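Long-range contacts in type I modular polyketide synthase (Streptomyces albus subsp. albus, PDB 6IYR), which probably selects an extender acyl unit from its coenzyme A thioester and transfers it to the acyl carrier protein during salinomycin assembly: residues V129-G134 against A215-S220; N285-T290 against Q408-A413; L351-G356 against V377-A382. All coordinates share one frame; numbering follows the deposited sequence.

Contact 1: residues V129-G134 against A215-S220; sequences VFVFPG and AVIGHS
Ile217 reaches across to Val129 and Val131 on one face of a parallel sheet, while Val216 meets the edge of Phe132 on the other. Strands 129-132 and 215-218 run in the same direction, 18° apart, with Val129 to Phe132 paired in step with Ala215 to Gly218. CG1 of Ile217 is tucked between its own backbone N and carbonyl carbon (chi1 58°), a turn that swings it over the neighbouring strand: Ile217 CG1 lies 3.8 Å from Val131 CG2 and 4.0 Å from Val129 CG1. Val131 and Ile217 lie alongside one another, pointing the same way, whereas Val129 meets Ile217 at a slant. Phe379 and Leu386 of helix 379-388 cover this aliphatic face.

On the other face Phe132 turns its edge to the second strand, with CE1 3.9 Å from Val216 CG1. Its CD1 comes within 3.5 Å of Ile217 O, which lies in the ring plane. Helices 188-208 and 222-230 pack on Phe132, so a large flat ring fits between sheet and helices. Phe130 meets Val216 CG1 through its CB, its ring leading away.

Between these faces four backbone bonds alternate from strand to strand, from Phe130 N to Ala215 O at the start to His219 N to Phe132 O, 2.9 Å, at the end. Beta-branched residues suit such extended backbone. With four backbone hydrogen bonds across and apolar side chains on both faces of the pair, the pairing runs on to His219, so the start of the Gly218-His219-Ser220 turn is held to strand 129-132; the turn is consistent with a nucleophile elbow, in which Ser220 OG bonds to His323.

Contact 2: residues N285-T290 against Q408-A413; sequences NGPQST and QETIDA
Glu409 leans out from helix 404-414 across Pro287 and ends over the backbone of Gln288. Its CG stands anti to the backbone N (chi1 -178°) and the chain stays extended beyond it, which carries the carboxylate the full distance from helix to hairpin. There Gln288 N donates to Glu409 OE1 over 2.9 Å, with an N-H...O angle of 154°; the donor comes from well above the carboxylate plane, 59° out of it. The same oxygen is 3.1 Å from Ser289 CB, a close fit, and lies beside the peptide of Gly286, where the absence of a side chain allows the approach.

The Pro287 ring and the Glu409 chain run alongside in opposing senses, Pro287 CD coming within 3.7 Å of Glu409 CG. A proline suits this place: it has no N-H to satisfy in the turn, and its ring gives the aliphatic part of the glutamate a compact apolar flank. The ring also reaches the next turn of the helix, where Pro287 CG is 3.9 Å from Ala413 CB. Thr410 contributes its methyl, CG2 resting 3.8 Å from both Gly286 CA and Pro287 CD, while Val383 and Leu387 of helix 379-388 pack against the same threonine.

Ser289 is set against two residues, Asn285 and Gly286, a classic beta bulge at the end of the hairpin made by strands 279-286 and 289-294. That hairpin belongs to the ferredoxin-like small subdomain of acyltransferases. Helix 404-414 is the helix of the beta-alpha-beta crossover between strands 393-396 and 419-421 of the large alpha/beta subdomain, so the contact bridges the two subdomains.

Contact 3: residues L351-G356 against V377-A382; sequences LSTVTG and VRFEDA
Arg378 gives its backbone N to Thr353 O while standing at the centre of an inverse gamma turn and in the N-cap position, just before helix 379-388. The bond is 2.9 Å long with an N-H...O angle of 160°, and the donor lies in the carbonyl plane. Thr353 O is also flanked by the aliphatic start of the arginine, 3.5 Å from Arg378 CB and as close to CG.

Thr353 works with both branches. With chi1 at 56° the hydroxyl lies over its own backbone, where OG1 bonds to Gly218 O and lies beside Val377 CG1. That choice sends CG2 the other way, to 3.9 Å from Ala382 CB. An amphipathic, branched residue fits this divided setting. Leu351 closes the apolar patch, its CD2 3.8 Å from Ala382 CB; the small alanine lets the loop come near the helix.

Behind Thr353, Ser352 OG accepts from Val354 N, an ST turn, and from Thr355 N, an ST motif, fixing the loop's bend. Within this mainly aliphatic contact, the carbonyl of Thr353 holds the helix start, its N-H Glu223 and its hydroxyl Gly218, so one residue joins the loop to three neighbours.

Contacts 1 and 3 adjoin the probable nucleophile elbow at the end of strand 215-218, and contact 2 reaches it through Asn285. Contacts 1 and 3 have centres about 10 Å apart: Val216 O and Leu351 N, 3.2 Å apart, probably hydrogen-bond, and Ile217 CD1 packs 3.7 Å from Phe379 CE1. Contact 2 is centred about 16 Å from contact 1, yet Asn285 OD1 is 2.8 Å from His219 NE2 and probably bonded to it. Val377 CG1 lies against that same imidazole nitrogen, 3.6 Å from His219 NE2. Contacts 2 and 3, about 14 Å apart between centres, both reach the mixed sheet, in which strands 279-286 and 377-378 are neighbours. A phosphate ion, probably from crystallisation, lies near Ser220 and Gly134.

Contact 1: residues V129-G134 against A215-S220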
ATOM      1  N   VAL A 129      -4.382  -9.866   1.145  1.00 31.08           N
ATOM      2  CA  VAL A 129      -3.536  -9.480   0.037  1.00 26.75           C
ATOM      3  C   VAL A 129      -2.787  -8.192   0.338  1.00 26.46           C
ATOM      4  O   VAL A 129      -3.405  -7.180   0.744  1.00 27.77           O
ATOM      5  CB  VAL A 129      -4.378  -9.267  -1.214  1.00 27.19           C
ATOM      6  CG1 VAL A 129      -3.485  -8.800  -2.338  1.00 25.69           C
ATOM      7  CG2 VAL A 129      -5.106 -10.534  -1.579  1.00 28.44           C
ATOM      8  N   PHE A 130      -1.467  -8.220   0.224  1.00 21.76           N
ATOM      9  CA  PHE A 130      -0.687  -6.971   0.302  1.00 24.53           C
ATOM     10  C   PHE A 130      -0.542  -6.301  -1.102  1.00 28.32           C
ATOM     11  O   PHE A 130      -0.066  -6.930  -2.061  1.00 27.67           O
ATOM     12  CB  PHE A 130       0.708  -7.190   0.894  1.00 27.90           C
ATOM     13  CG  PHE A 130       0.736  -7.460   2.398  1.00 31.20           C
ATOM     14  CD1 PHE A 130      -0.433  -7.690   3.122  1.00 30.86           C
ATOM     15  CD2 PHE A 130       1.953  -7.670   3.031  1.00 34.15           C
ATOM     16  CE1 PHE A 130      -0.373  -7.998   4.470  1.00 34.00           C
ATOM     17  CE2 PHE A 130       2.026  -8.026   4.384  1.00 34.48           C
ATOM     18  CZ  PHE A 130       0.854  -8.190   5.094  1.00 30.78           C
ATOM     19  N   VAL A 131      -0.845  -5.004  -1.157  1.00 25.98           N
ATOM     20  CA  VAL A 131      -0.783  -4.206  -2.394  1.00 23.94           C
ATOM     21  C   VAL A 131       0.354  -3.191  -2.356  1.00 28.47           C
ATOM     22  O   VAL A 131       0.522  -2.468  -1.372  1.00 27.07           O
ATOM     23  CB  VAL A 131      -2.098  -3.462  -2.626  1.00 28.56           C
ATOM     24  CG1 VAL A 131      -2.006  -2.608  -3.889  1.00 24.93           C
ATOM     25  CG2 VAL A 131      -3.235  -4.449  -2.757  1.00 31.66           C
ATOM     26  N   PHE A 132       1.202  -3.190  -3.382  1.00 25.66           N
ATOM     27  CA  PHE A 132       2.355  -2.316  -3.398  1.00 25.68           C
ATOM     28  C   PHE A 132       2.241  -1.374  -4.605  1.00 28.62           C
ATOM     29  O   PHE A 132       2.412  -1.801  -5.747  1.00 26.38           O
ATOM     30  CB  PHE A 132       3.639  -3.138  -3.507  1.00 28.80           C
ATOM     31  CG  PHE A 132       3.906  -4.009  -2.306  1.00 26.30           C
ATOM     32  CD1 PHE A 132       3.301  -5.258  -2.190  1.00 26.53           C
ATOM     33  CD2 PHE A 132       4.673  -3.536  -1.253  1.00 28.28           C
ATOM     34  CE1 PHE A 132       3.539  -6.054  -1.085  1.00 30.51           C
ATOM     35  CE2 PHE A 132       4.986  -4.370  -0.170  1.00 29.10           C
ATOM     36  CZ  PHE A 132       4.416  -5.623  -0.089  1.00 26.00           C
ATOM     37  N   PRO A 133       1.872  -0.112  -4.363  1.00 26.56           N
ATOM     38  CA  PRO A 133       1.684   0.786  -5.502  1.00 29.66           C
ATOM     39  C   PRO A 133       2.988   1.246  -6.077  1.00 26.64           C
ATOM     40  O   PRO A 133       4.065   0.950  -5.526  1.00 22.56           O
ATOM     41  CB  PRO A 133       0.941   2.004  -4.907  1.00 30.08           C
ATOM     42  CG  PRO A 133       0.748   1.719  -3.483  1.00 34.74           C
ATOM     43  CD  PRO A 133       1.654   0.580  -3.082  1.00 29.68           C
ATOM     44  N   GLY A 134       2.871   2.042  -7.140  1.00 28.54           N
ATOM     45  CA  GLY A 134       4.014   2.707  -7.755  1.00 29.21           C
ATOM     46  C   GLY A 134       4.139   4.145  -7.252  1.00 33.41           C
ATOM     47  O   GLY A 134       4.073   4.441  -6.066  1.00 31.61           O
ATOM     48  N   ALA A 215      -1.032 -13.315  -0.348  1.00 28.02           N
ATOM     49  CA  ALA A 215      -0.510 -12.997  -1.671  1.00 29.43           C
ATOM     50  C   ALA A 215      -0.090 -11.528  -1.732  1.00 32.88           C
ATOM     51  O   ALA A 215      -0.511 -10.718  -0.888  1.00 30.68           O
ATOM     52  CB  ALA A 215      -1.555 -13.301  -2.743  1.00 25.69           C
ATOM     53  N   VAL A 216       0.819 -11.240  -2.661  1.00 27.96           N
ATOM     54  CA  VAL A 216       1.252  -9.883  -2.972  1.00 25.52           C
ATOM     55  C   VAL A 216       0.964  -9.498  -4.428  1.00 33.12           C
ATOM     56  O   VAL A 216       0.953 -10.316  -5.370  1.00 28.53           O
ATOM     57  CB  VAL A 216       2.731  -9.619  -2.652  1.00 28.24           C
ATOM     58  CG1 VAL A 216       3.052  -9.953  -1.181  1.00 29.18           C
ATOM     59  CG2 VAL A 216       3.635 -10.424  -3.587  1.00 29.84           C
ATOM     60  N   ILE A 217       0.641  -8.234  -4.594  1.00 29.36           N
ATOM     61  CA  ILE A 217       0.445  -7.663  -5.902  1.00 34.62           C
ATOM     62  C   ILE A 217       1.141  -6.317  -5.923  1.00 30.18           C
ATOM     63  O   ILE A 217       1.146  -5.585  -4.955  1.00 25.80           O
ATOM     64  CB  ILE A 217      -1.013  -7.570  -6.375  1.00 40.00           C
ATOM     65  CG1 ILE A 217      -1.862  -6.767  -5.413  1.00 39.27           C
ATOM     66  CG2 ILE A 217      -1.592  -8.946  -6.623  1.00 38.93           C
ATOM     67  CD1 ILE A 217      -3.256  -6.571  -5.939  1.00 66.69           C
ATOM     68  N   GLY A 218       1.740  -6.024  -7.053  1.00 24.45           N
ATOM     69  CA  GLY A 218       2.502  -4.798  -7.218  1.00 23.46           C
ATOM     70  C   GLY A 218       2.057  -4.073  -8.476  1.00 26.24           C
ATOM     71  O   GLY A 218       1.455  -4.671  -9.400  1.00 31.09           O
ATOM     72  N   HIS A 219       2.241  -2.760  -8.453  1.00 29.61           N
ATOM     73  CA  HIS A 219       1.824  -1.900  -9.533  1.00 29.06           C
ATOM     74  C   HIS A 219       3.081  -1.195 -10.053  1.00 25.49           C
ATOM     75  O   HIS A 219       3.740  -0.458  -9.353  1.00 25.00           O
ATOM     76  CB  HIS A 219       0.754  -0.913  -9.054  1.00 26.76           C
ATOM     77  CG  HIS A 219       0.069  -0.176 -10.159  1.00 28.77           C
ATOM     78  ND1 HIS A 219       0.742   0.681 -10.995  1.00 28.40           N
ATOM     79  CD2 HIS A 219      -1.238  -0.075 -10.487  1.00 28.86           C
ATOM     80  CE1 HIS A 219      -0.108   1.203 -11.857  1.00 31.20           C
ATOM     81  NE2 HIS A 219      -1.318   0.765 -11.568  1.00 37.57           N
ATOM     82  N   SER A 220       3.470  -1.520 -11.271  1.00 25.26           N
ATOM     83  CA  SER A 220       4.738  -1.049 -11.809  1.00 24.57           C
ATOM     84  C   SER A 220       5.898  -1.309 -10.850  1.00 25.57           C
ATOM     85  O   SER A 220       6.201  -2.469 -10.542  1.00 27.02           O
ATOM     86  CB  SER A 220       4.646   0.454 -12.170  1.00 36.39           C
ATOM     87  OG  SER A 220       5.713   0.820 -13.052  1.00 36.69           O
TER

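Contact 2: residues N285-T290 against Q408-A413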
ATOM      1  N   ASN A 285      -6.593   0.082 -13.734  1.00 29.20           N
ATOM      2  CA  ASN A 285      -6.685   0.062 -12.292  1.00 32.21           C
ATOM      3  C   ASN A 285      -8.060  -0.284 -11.733  1.00 37.11           C
ATOM      4  O   ASN A 285      -8.180  -0.534 -10.552  1.00 36.00           O
ATOM      5  CB  ASN A 285      -6.222   1.380 -11.747  1.00 31.59           C
ATOM      6  CG  ASN A 285      -4.801   1.663 -12.135  1.00 35.51           C
ATOM      7  OD1 ASN A 285      -4.029   0.755 -12.348  1.00 34.63           O
ATOM      8  ND2 ASN A 285      -4.506   2.901 -12.402  1.00 38.79           N
ATOM      9  N   GLY A 286      -9.082  -0.299 -12.589  1.00 35.68           N
ATOM     10  CA  GLY A 286     -10.453  -0.599 -12.181  1.00 35.58           C
ATOM     11  C   GLY A 286     -11.330  -0.604 -13.419  1.00 33.12           C
ATOM     12  O   GLY A 286     -10.897  -0.172 -14.471  1.00 38.07           O
ATOM     13  N   PRO A 287     -12.546  -1.130 -13.320  1.00 32.57           N
ATOM     14  CA  PRO A 287     -13.402  -1.222 -14.506  1.00 36.27           C
ATOM     15  C   PRO A 287     -13.684   0.121 -15.202  1.00 34.37           C
ATOM     16  O   PRO A 287     -14.047   0.127 -16.368  1.00 35.54           O
ATOM     17  CB  PRO A 287     -14.713  -1.824 -13.956  1.00 39.87           C
ATOM     18  CG  PRO A 287     -14.676  -1.589 -12.489  1.00 40.53           C
ATOM     19  CD  PRO A 287     -13.237  -1.552 -12.089  1.00 39.69           C
ATOM     20  N   GLN A 288     -13.528   1.239 -14.502  1.00 40.36           N
ATOM     21  CA  GLN A 288     -13.680   2.575 -15.121  1.00 41.05           C
ATOM     22  C   GLN A 288     -12.516   3.496 -14.801  1.00 37.59           C
ATOM     23  O   GLN A 288     -12.683   4.709 -14.649  1.00 38.03           O
ATOM     24  CB  GLN A 288     -14.960   3.229 -14.629  1.00 42.66           C
ATOM     25  CG  GLN A 288     -16.211   2.514 -15.088  1.00 53.57           C
ATOM     26  CD  GLN A 288     -16.729   3.055 -16.398  1.00 68.47           C
ATOM     27  OE1 GLN A 288     -16.949   2.302 -17.345  1.00 86.68           O
ATOM     28  NE2 GLN A 288     -16.895   4.374 -16.473  1.00 83.89           N
ATOM     29  N   SER A 289     -11.319   2.926 -14.768  1.00 35.53           N
ATOM     30  CA  SER A 289     -10.213   3.634 -14.234  1.00 36.29           C
ATOM     31  C   SER A 289      -8.897   3.186 -14.884  1.00 36.40           C
ATOM     32  O   SER A 289      -8.440   2.062 -14.669  1.00 32.75           O
ATOM     33  CB  SER A 289     -10.271   3.427 -12.721  1.00 43.04           C
ATOM     34  OG  SER A 289      -9.161   4.005 -12.128  1.00 58.16           O
ATOM     35  N   THR A 290      -8.347   4.026 -15.764  1.00 26.32           N
ATOM     36  CA  THR A 290      -7.181   3.671 -16.550  1.00 30.21           C
ATOM     37  C   THR A 290      -6.225   4.846 -16.583  1.00 28.47           C
ATOM     38  O   THR A 290      -6.609   5.974 -16.263  1.00 31.01           O
ATOM     39  CB  THR A 290      -7.531   3.376 -18.013  1.00 35.49           C
ATOM     40  OG1 THR A 290      -7.846   4.616 -18.647  1.00 43.73           O
ATOM     41  CG2 THR A 290      -8.717   2.457 -18.135  1.00 29.81           C
ATOM     42  N   GLN A 408     -11.443  -0.672  -4.653  1.00 29.33           N
ATOM     43  CA  GLN A 408     -12.832  -0.538  -4.211  1.00 29.36           C
ATOM     44  C   GLN A 408     -13.798  -0.521  -5.383  1.00 35.89           C
ATOM     45  O   GLN A 408     -14.864  -1.165  -5.343  1.00 33.81           O
ATOM     46  CB  GLN A 408     -12.997   0.758  -3.402  1.00 33.33           C
ATOM     47  CG  GLN A 408     -14.372   0.891  -2.757  1.00 31.13           C
ATOM     48  CD  GLN A 408     -14.628  -0.185  -1.711  1.00 28.60           C
ATOM     49  OE1 GLN A 408     -15.430  -1.106  -1.918  1.00 37.80           O
ATOM     50  NE2 GLN A 408     -13.862  -0.145  -0.646  1.00 28.37           N
ATOM     51  N   GLU A 409     -13.379   0.109  -6.477  1.00 32.83           N
ATOM     52  CA  GLU A 409     -14.192   0.142  -7.688  1.00 34.63           C
ATOM     53  C   GLU A 409     -14.360  -1.258  -8.279  1.00 28.49           C
ATOM     54  O   GLU A 409     -15.429  -1.612  -8.795  1.00 31.01           O
ATOM     55  CB  GLU A 409     -13.536   1.098  -8.712  1.00 42.13           C
ATOM     56  CG  GLU A 409     -14.292   1.277 -10.024  1.00 50.58           C
ATOM     57  CD  GLU A 409     -13.621   2.286 -10.963  1.00 50.08           C
ATOM     58  OE1 GLU A 409     -12.753   1.911 -11.787  1.00 39.27           O
ATOM     59  OE2 GLU A 409     -14.013   3.458 -10.919  1.00 39.78           O
ATOM     60  N   THR A 410     -13.313  -2.084  -8.245  1.00 34.15           N
ATOM     61  CA  THR A 410     -13.496  -3.426  -8.782  1.00 33.61           C
ATOM     62  C   THR A 410     -14.265  -4.360  -7.843  1.00 32.29           C
ATOM     63  O   THR A 410     -15.112  -5.128  -8.303  1.00 34.25           O
ATOM     64  CB  THR A 410     -12.233  -4.087  -9.353  1.00 32.90           C
ATOM     65  OG1 THR A 410     -11.936  -5.297  -8.661  1.00 59.97           O
ATOM     66  CG2 THR A 410     -11.101  -3.170  -9.406  1.00 27.17           C
ATOM     67  N   ILE A 411     -14.015  -4.244  -6.544  1.00 32.96           N
ATOM     68  CA  ILE A 411     -14.836  -4.922  -5.521  1.00 29.13           C
ATOM     69  C   ILE A 411     -16.295  -4.597  -5.756  1.00 33.00           C
ATOM     70  O   ILE A 411     -17.140  -5.486  -5.760  1.00 36.53           O
ATOM     71  CB  ILE A 411     -14.469  -4.457  -4.088  1.00 31.54           C
ATOM     72  CG1 ILE A 411     -13.078  -4.934  -3.738  1.00 28.37           C
ATOM     73  CG2 ILE A 411     -15.494  -4.949  -3.053  1.00 32.57           C
ATOM     74  CD1 ILE A 411     -12.575  -4.498  -2.388  1.00 33.56           C
ATOM     75  N   ASP A 412     -16.608  -3.320  -5.919  1.00 33.89           N
ATOM     76  CA  ASP A 412     -18.003  -2.920  -6.083  1.00 36.61           C
ATOM     77  C   ASP A 412     -18.604  -3.502  -7.343  1.00 39.75           C
ATOM     78  O   ASP A 412     -19.780  -3.821  -7.372  1.00 38.14           O
ATOM     79  CB  ASP A 412     -18.170  -1.387  -6.108  1.00 36.50           C
ATOM     80  CG  ASP A 412     -17.922  -0.742  -4.742  1.00 37.80           C
ATOM     81  OD1 ASP A 412     -17.772  -1.481  -3.765  1.00 39.99           O
ATOM     82  OD2 ASP A 412     -17.725   0.499  -4.669  1.00 39.99           O
ATOM     83  N   ALA A 413     -17.855  -3.537  -8.428  1.00 41.77           N
ATOM     84  CA  ALA A 413     -18.457  -3.970  -9.673  1.00 40.34           C
ATOM     85  C   ALA A 413     -18.618  -5.483  -9.644  1.00 40.74           C
ATOM     86  O   ALA A 413     -19.481  -6.032 -10.288  1.00 41.80           O
ATOM     87  CB  ALA A 413     -17.602  -3.551 -10.851  1.00 40.53           C
TER

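Contact 3: residues L351-G356 against V377-A382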
ATOM      1  N   LEU A 351       1.295 -12.572  -7.581  1.00 24.97           N
ATOM      2  CA  LEU A 351       0.456 -12.479  -8.736  1.00 25.03           C
ATOM      3  C   LEU A 351       0.924 -11.312  -9.623  1.00 31.68           C
ATOM      4  O   LEU A 351       0.799 -10.153  -9.267  1.00 30.07           O
ATOM      5  CB  LEU A 351      -0.993 -12.343  -8.336  1.00 27.86           C
ATOM      6  CG  LEU A 351      -1.987 -12.136  -9.475  1.00 31.79           C
ATOM      7  CD1 LEU A 351      -1.847 -13.203 -10.546  1.00 37.01           C
ATOM      8  CD2 LEU A 351      -3.414 -12.097  -8.935  1.00 31.74           C
ATOM      9  N   SER A 352       1.531 -11.648 -10.753  1.00 27.87           N
ATOM     10  CA  SER A 352       2.100 -10.655 -11.664  1.00 27.31           C
ATOM     11  C   SER A 352       1.018  -9.821 -12.295  1.00 26.42           C
ATOM     12  O   SER A 352       0.048 -10.326 -12.883  1.00 26.13           O
ATOM     13  CB  SER A 352       2.910 -11.337 -12.754  1.00 27.52           C
ATOM     14  OG  SER A 352       3.471 -10.388 -13.652  1.00 26.32           O
ATOM     15  N   THR A 353       1.202  -8.520 -12.202  1.00 24.58           N
ATOM     16  CA  THR A 353       0.323  -7.608 -12.928  1.00 27.06           C
ATOM     17  C   THR A 353       0.893  -7.350 -14.329  1.00 30.11           C
ATOM     18  O   THR A 353       0.286  -6.635 -15.135  1.00 32.38           O
ATOM     19  CB  THR A 353       0.179  -6.290 -12.171  1.00 23.90           C
ATOM     20  OG1 THR A 353       1.472  -5.728 -11.944  1.00 24.61           O
ATOM     21  CG2 THR A 353      -0.497  -6.536 -10.836  1.00 25.57           C
ATOM     22  N   VAL A 354       2.016  -7.990 -14.635  1.00 27.91           N
ATOM     23  CA  VAL A 354       2.534  -7.999 -16.017  1.00 26.78           C
ATOM     24  C   VAL A 354       1.916  -9.127 -16.817  1.00 31.37           C
ATOM     25  O   VAL A 354       1.245  -8.904 -17.832  1.00 30.68           O
ATOM     26  CB  VAL A 354       4.052  -8.156 -16.084  1.00 27.99           C
ATOM     27  CG1 VAL A 354       4.541  -8.115 -17.537  1.00 37.30           C
ATOM     28  CG2 VAL A 354       4.733  -7.064 -15.293  1.00 29.54           C
ATOM     29  N   THR A 355       2.038 -10.336 -16.302  1.00 33.33           N
ATOM     30  CA  THR A 355       1.505 -11.482 -17.018  1.00 28.50           C
ATOM     31  C   THR A 355       0.142 -11.849 -16.603  1.00 33.38           C
ATOM     32  O   THR A 355      -0.501 -12.631 -17.286  1.00 30.77           O
ATOM     33  CB  THR A 355       2.369 -12.716 -16.835  1.00 34.66           C
ATOM     34  OG1 THR A 355       2.245 -13.179 -15.480  1.00 29.10           O
ATOM     35  CG2 THR A 355       3.806 -12.367 -17.161  1.00 31.11           C
ATOM     36  N   GLY A 356      -0.296 -11.391 -15.431  1.00 31.08           N
ATOM     37  CA  GLY A 356      -1.620 -11.779 -14.970  1.00 31.69           C
ATOM     38  C   GLY A 356      -1.646 -13.201 -14.417  1.00 28.07           C
ATOM     39  O   GLY A 356      -2.708 -13.735 -14.225  1.00 34.36           O
ATOM     40  N   VAL A 377       0.111  -2.217 -16.947  1.00 27.76           N
ATOM     41  CA  VAL A 377      -0.028  -2.770 -15.628  1.00 25.83           C
ATOM     42  C   VAL A 377      -1.463  -3.252 -15.541  1.00 28.30           C
ATOM     43  O   VAL A 377      -2.385  -2.466 -15.523  1.00 27.48           O
ATOM     44  CB  VAL A 377       0.210  -1.701 -14.556  1.00 30.15           C
ATOM     45  CG1 VAL A 377      -0.075  -2.248 -13.174  1.00 30.47           C
ATOM     46  CG2 VAL A 377       1.606  -1.133 -14.653  1.00 22.39           C
ATOM     47  N   ARG A 378      -1.646  -4.560 -15.507  1.00 26.43           N
ATOM     48  CA  ARG A 378      -2.983  -5.130 -15.428  1.00 28.05           C
ATOM     49  C   ARG A 378      -3.445  -5.313 -13.982  1.00 28.73           C
ATOM     50  O   ARG A 378      -3.643  -6.419 -13.518  1.00 24.70           O
ATOM     51  CB  ARG A 378      -3.028  -6.440 -16.194  1.00 33.88           C
ATOM     52  CG  ARG A 378      -2.289  -6.366 -17.508  1.00 50.67           C
ATOM     53  CD  ARG A 378      -2.670  -7.474 -18.465  1.00 67.94           C
ATOM     54  NE  ARG A 378      -1.870  -7.388 -19.683  1.00 94.23           N
ATOM     55  CZ  ARG A 378      -2.230  -6.728 -20.779  1.00 84.36           C
ATOM     56  NH1 ARG A 378      -1.418  -6.705 -21.823  1.00 56.55           N
ATOM     57  NH2 ARG A 378      -3.397  -6.104 -20.828  1.00 74.48           N
ATOM     58  N   PHE A 379      -3.599  -4.202 -13.286  1.00 26.23           N
ATOM     59  CA  PHE A 379      -3.992  -4.215 -11.895  1.00 26.63           C
ATOM     60  C   PHE A 379      -5.394  -4.730 -11.628  1.00 31.76           C
ATOM     61  O   PHE A 379      -5.578  -5.599 -10.801  1.00 30.50           O
ATOM     62  CB  PHE A 379      -3.780  -2.844 -11.281  1.00 28.45           C
ATOM     63  CG  PHE A 379      -3.963  -2.812  -9.809  1.00 26.41           C
ATOM     64  CD1 PHE A 379      -3.006  -3.330  -8.973  1.00 27.70           C
ATOM     65  CD2 PHE A 379      -5.084  -2.246  -9.262  1.00 30.33           C
ATOM     66  CE1 PHE A 379      -3.169  -3.296  -7.616  1.00 28.38           C
ATOM     67  CE2 PHE A 379      -5.253  -2.212  -7.905  1.00 27.75           C
ATOM     68  CZ  PHE A 379      -4.295  -2.733  -7.085  1.00 25.12           C
ATOM     69  N   GLU A 380      -6.361  -4.292 -12.423  1.00 29.39           N
ATOM     70  CA  GLU A 380      -7.742  -4.709 -12.240  1.00 29.06           C
ATOM     71  C   GLU A 380      -7.888  -6.206 -12.418  1.00 35.26           C
ATOM     72  O   GLU A 380      -8.597  -6.846 -11.683  1.00 30.78           O
ATOM     73  CB  GLU A 380      -8.686  -3.993 -13.208  1.00 30.18           C
ATOM     74  CG  GLU A 380     -10.100  -4.535 -13.181  1.00 32.83           C
ATOM     75  CD  GLU A 380     -10.955  -4.102 -14.352  1.00 43.82           C
ATOM     76  OE1 GLU A 380     -10.466  -3.416 -15.255  1.00 47.36           O
ATOM     77  OE2 GLU A 380     -12.132  -4.462 -14.378  1.00 45.59           O
ATOM     78  N   ASP A 381      -7.187  -6.745 -13.397  1.00 32.47           N
ATOM     79  CA  ASP A 381      -7.215  -8.144 -13.701  1.00 44.85           C
ATOM     80  C   ASP A 381      -6.736  -8.967 -12.529  1.00 28.82           C
ATOM     81  O   ASP A 381      -7.334  -9.953 -12.189  1.00 30.13           O
ATOM     82  CB  ASP A 381      -6.245  -8.362 -14.830  1.00 55.53           C
ATOM     83  CG  ASP A 381      -6.841  -9.107 -15.941  1.00 78.21           C
ATOM     84  OD1 ASP A 381      -7.009  -8.493 -17.007  1.00106.94           O
ATOM     85  OD2 ASP A 381      -7.134 -10.299 -15.746  1.00 73.32           O
ATOM     86  N   ALA A 382      -5.659  -8.533 -11.910  1.00 24.40           N
ATOM     87  CA  ALA A 382      -5.123  -9.222 -10.773  1.00 26.87           C
ATOM     88  C   ALA A 382      -6.109  -9.201  -9.620  1.00 31.71           C
ATOM     89  O   ALA A 382      -6.335 -10.203  -8.982  1.00 31.09           O
ATOM     90  CB  ALA A 382      -3.829  -8.588 -10.354  1.00 32.98           C
TER